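Local coordinates for protein transcriptional repressor (Vibrio fischeri, PDB 3KV1) that probably represses transcription as a SorC-family regulator, with this domain likely binding a sugar effector that controls its action on DNA, at residues V224-S229 with G244-L249. Numbering follows the deposited sequence. Where two conformers were deposited one is given.
Sequences VVAMAS and GVIDVL
Val225 and Val248 form a parallel beta bridge with their CA atoms 4.5 Å apart, and Ala226 continues the register beside Leu249. Two backbone bonds reach into this pairing: Val248 N donates to Val224 O, and Ala226 N to Val248 O at 2.8 Å, almost head-on to the carbonyl. Val224 O also accepts from Asp247 N at 2.9 Å; this donor lies in the carbonyl plane on a lone pair, whereas Val248 N is tilted 24° from that plane, and the single oxygen thus accepts from two successive amides.

Asp247 extends the pairing with its side chain. Its CG lies beside its own backbone N and anti to the carbonyl carbon (chi1 -54°), a torsion that carries the carboxylate to the Val224 amide, where OD2 lies 2.8 Å from Val224 N; the N-H...O angle of 177° is nearly straight, and OD2 uses its anti lone pair. The carboxylate thus engages the amide of the same residue whose carbonyl takes Asp247 N.

Strand 223-227, helix 234-242 and strand 248-252 make up a beta-alpha-beta unit, consistent with the Rossmann-like clan of the putative sugar-binding domain. Strand 151-158 pairs with the other edge of 223-227, as the backbone bonds of Val225 to Ala152 and Val154 attest.

Side chains sort by sheet face. Val225 and Val248 lie side by side, CG2 of the former 4.0 Å from CB of the latter, on the face where Tyr48 of helix 34-52 covers Val225. On the face of Ala226 and Leu249, Ile246 CD1 comes within 3.7 Å of Ala226 CB, and its side chain also meets Ala240 and Leu241 of the crossover helix. Val224 points toward the incoming loop, its CB packed 3.3 Å from Val245 O.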
ATOM      1  N   VAL A 224     -21.649  -7.354  -6.264  1.00 19.48           N
ATOM      2  CA  VAL A 224     -20.549  -8.277  -5.973  1.00 19.71           C
ATOM      3  C   VAL A 224     -20.358  -9.128  -7.214  1.00 16.82           C
ATOM      4  O   VAL A 224     -21.246  -9.892  -7.618  1.00 18.97           O
ATOM      5  CB  VAL A 224     -20.887  -9.121  -4.738  1.00 17.73           C
ATOM      6  CG1 VAL A 224     -19.871 -10.227  -4.519  1.00 20.92           C
ATOM      7  CG2 VAL A 224     -20.981  -8.170  -3.476  1.00 20.16           C
ATOM      8  N   VAL A 225     -19.204  -8.953  -7.846  1.00 17.97           N
ATOM      9  CA  VAL A 225     -18.878  -9.700  -9.049  1.00 16.61           C
ATOM     10  C   VAL A 225     -17.899 -10.792  -8.631  1.00 20.59           C
ATOM     11  O   VAL A 225     -16.783 -10.492  -8.183  1.00 21.30           O
ATOM     12  CB  VAL A 225     -18.125  -8.812 -10.048  1.00 20.10           C
ATOM     13  CG1 VAL A 225     -17.709  -9.668 -11.282  1.00 21.28           C
ATOM     14  CG2 VAL A 225     -18.975  -7.576 -10.443  1.00 22.40           C
ATOM     15  N   ALA A 226     -18.309 -12.039  -8.796  1.00 18.88           N
ATOM     16  CA  ALA A 226     -17.508 -13.162  -8.300  1.00 19.70           C
ATOM     17  C   ALA A 226     -17.093 -14.016  -9.492  1.00 23.48           C
ATOM     18  O   ALA A 226     -17.890 -14.318 -10.400  1.00 22.44           O
ATOM     19  CB  ALA A 226     -18.292 -13.989  -7.283  1.00 22.75           C
HETATM   20  N   MSE A 227     -15.860 -14.493  -9.431  0.56 19.98           N
HETATM   21  CA  MSE A 227     -15.234 -15.085 -10.585  0.56 19.06           C
HETATM   22  C   MSE A 227     -14.594 -16.444 -10.253  0.56 20.70           C
HETATM   23  O   MSE A 227     -13.807 -16.540  -9.320  0.56 19.66           O
HETATM   24  CB  MSE A 227     -14.176 -14.095 -11.078  0.56 16.35           C
HETATM   25  CG  MSE A 227     -14.678 -12.642 -11.212  0.56 19.25           C
HETATM   26 SE   MSE A 227     -13.116 -11.632 -11.808  0.56 34.82          SE
HETATM   27  CE  MSE A 227     -12.584 -12.963 -13.277  0.56 23.15           C
ATOM     28  N   ALA A 228     -14.915 -17.488 -11.019  1.00 19.48           N
ATOM     29  CA  ALA A 228     -14.196 -18.760 -10.869  1.00 21.48           C
ATOM     30  C   ALA A 228     -14.141 -19.443 -12.223  1.00 24.03           C
ATOM     31  O   ALA A 228     -15.085 -19.366 -12.986  1.00 30.72           O
ATOM     32  CB  ALA A 228     -14.894 -19.653  -9.873  1.00 29.50           C
ATOM     33  N   SER A 229     -13.064 -20.158 -12.519  0.63 24.37           N
ATOM     34  CA  SER A 229     -12.955 -20.757 -13.851  0.63 24.22           C
ATOM     35  C   SER A 229     -12.962 -22.278 -13.868  0.63 26.15           C
ATOM     36  O   SER A 229     -13.191 -22.901 -14.908  0.63 27.39           O
ATOM     37  CB  SER A 229     -11.687 -20.269 -14.554  0.63 25.65           C
ATOM     38  OG  SER A 229     -11.854 -18.946 -15.003  0.63 27.97           O
ATOM     39  N   GLY A 244     -25.604 -16.087  -0.722  1.00 25.88           N
ATOM     40  CA  GLY A 244     -26.522 -15.048  -1.160  1.00 26.43           C
ATOM     41  C   GLY A 244     -25.868 -13.712  -1.497  1.00 31.25           C
ATOM     42  O   GLY A 244     -26.555 -12.758  -1.878  1.00 31.36           O
ATOM     43  N   VAL A 245     -24.550 -13.601  -1.352  1.00 24.37           N
ATOM     44  CA  VAL A 245     -23.965 -12.266  -1.546  1.00 20.68           C
ATOM     45  C   VAL A 245     -23.618 -11.912  -2.977  1.00 22.37           C
ATOM     46  O   VAL A 245     -23.315 -10.729  -3.264  1.00 22.42           O
ATOM     47  CB  VAL A 245     -22.738 -12.016  -0.657  1.00 23.55           C
ATOM     48  CG1 VAL A 245     -23.064 -12.301   0.809  1.00 26.76           C
ATOM     49  CG2 VAL A 245     -21.579 -12.870  -1.117  1.00 22.82           C
ATOM     50  N   ILE A 246     -23.637 -12.888  -3.875  1.00 25.88           N
ATOM     51  CA  ILE A 246     -23.144 -12.642  -5.233  1.00 22.37           C
ATOM     52  C   ILE A 246     -24.204 -12.029  -6.126  1.00 22.83           C
ATOM     53  O   ILE A 246     -25.357 -12.499  -6.129  1.00 23.67           O
ATOM     54  CB  ILE A 246     -22.633 -13.928  -5.850  1.00 22.24           C
ATOM     55  CG1 ILE A 246     -21.442 -14.423  -5.040  1.00 24.92           C
ATOM     56  CG2 ILE A 246     -22.197 -13.687  -7.302  1.00 23.35           C
ATOM     57  CD1 ILE A 246     -20.947 -15.782  -5.526  1.00 26.09           C
ATOM     58  N   ASP A 247     -23.839 -10.964  -6.841  1.00 23.16           N
ATOM     59  CA  ASP A 247     -24.769 -10.359  -7.787  1.00 23.06           C
ATOM     60  C   ASP A 247     -24.459 -10.687  -9.247  1.00 24.72           C
ATOM     61  O   ASP A 247     -25.371 -10.833 -10.074  1.00 22.70           O
ATOM     62  CB  ASP A 247     -24.808  -8.875  -7.544  1.00 22.32           C
ATOM     63  CG  ASP A 247     -25.127  -8.564  -6.089  1.00 32.01           C
ATOM     64  OD1 ASP A 247     -26.267  -8.912  -5.678  1.00 32.24           O
ATOM     65  OD2 ASP A 247     -24.240  -8.039  -5.348  1.00 24.42           O
ATOM     66  N   VAL A 248     -23.173 -10.763  -9.575  1.00 20.72           N
ATOM     67  CA  VAL A 248     -22.778 -11.085 -10.936  1.00 20.25           C
ATOM     68  C   VAL A 248     -21.801 -12.275 -10.894  1.00 23.47           C
ATOM     69  O   VAL A 248     -20.745 -12.195 -10.242  1.00 22.92           O
ATOM     70  CB  VAL A 248     -22.071  -9.894 -11.575  1.00 22.80           C
ATOM     71  CG1 VAL A 248     -21.554 -10.254 -12.963  1.00 24.52           C
ATOM     72  CG2 VAL A 248     -22.999  -8.643 -11.631  1.00 22.49           C
ATOM     73  N   LEU A 249     -22.157 -13.375 -11.552  1.00 21.13           N
ATOM     74  CA  LEU A 249     -21.291 -14.552 -11.524  1.00 19.82           C
ATOM     75  C   LEU A 249     -20.626 -14.657 -12.880  1.00 19.73           C
ATOM     76  O   LEU A 249     -21.311 -14.670 -13.895  1.00 23.19           O
ATOM     77  CB  LEU A 249     -22.117 -15.812 -11.276  1.00 21.23           C
ATOM     78  CG  LEU A 249     -21.336 -17.125 -11.341  1.00 22.92           C
ATOM     79  CD1 LEU A 249     -20.377 -17.172 -10.142  1.00 24.44           C
ATOM     80  CD2 LEU A 249     -22.303 -18.329 -11.341  1.00 23.99           C
TER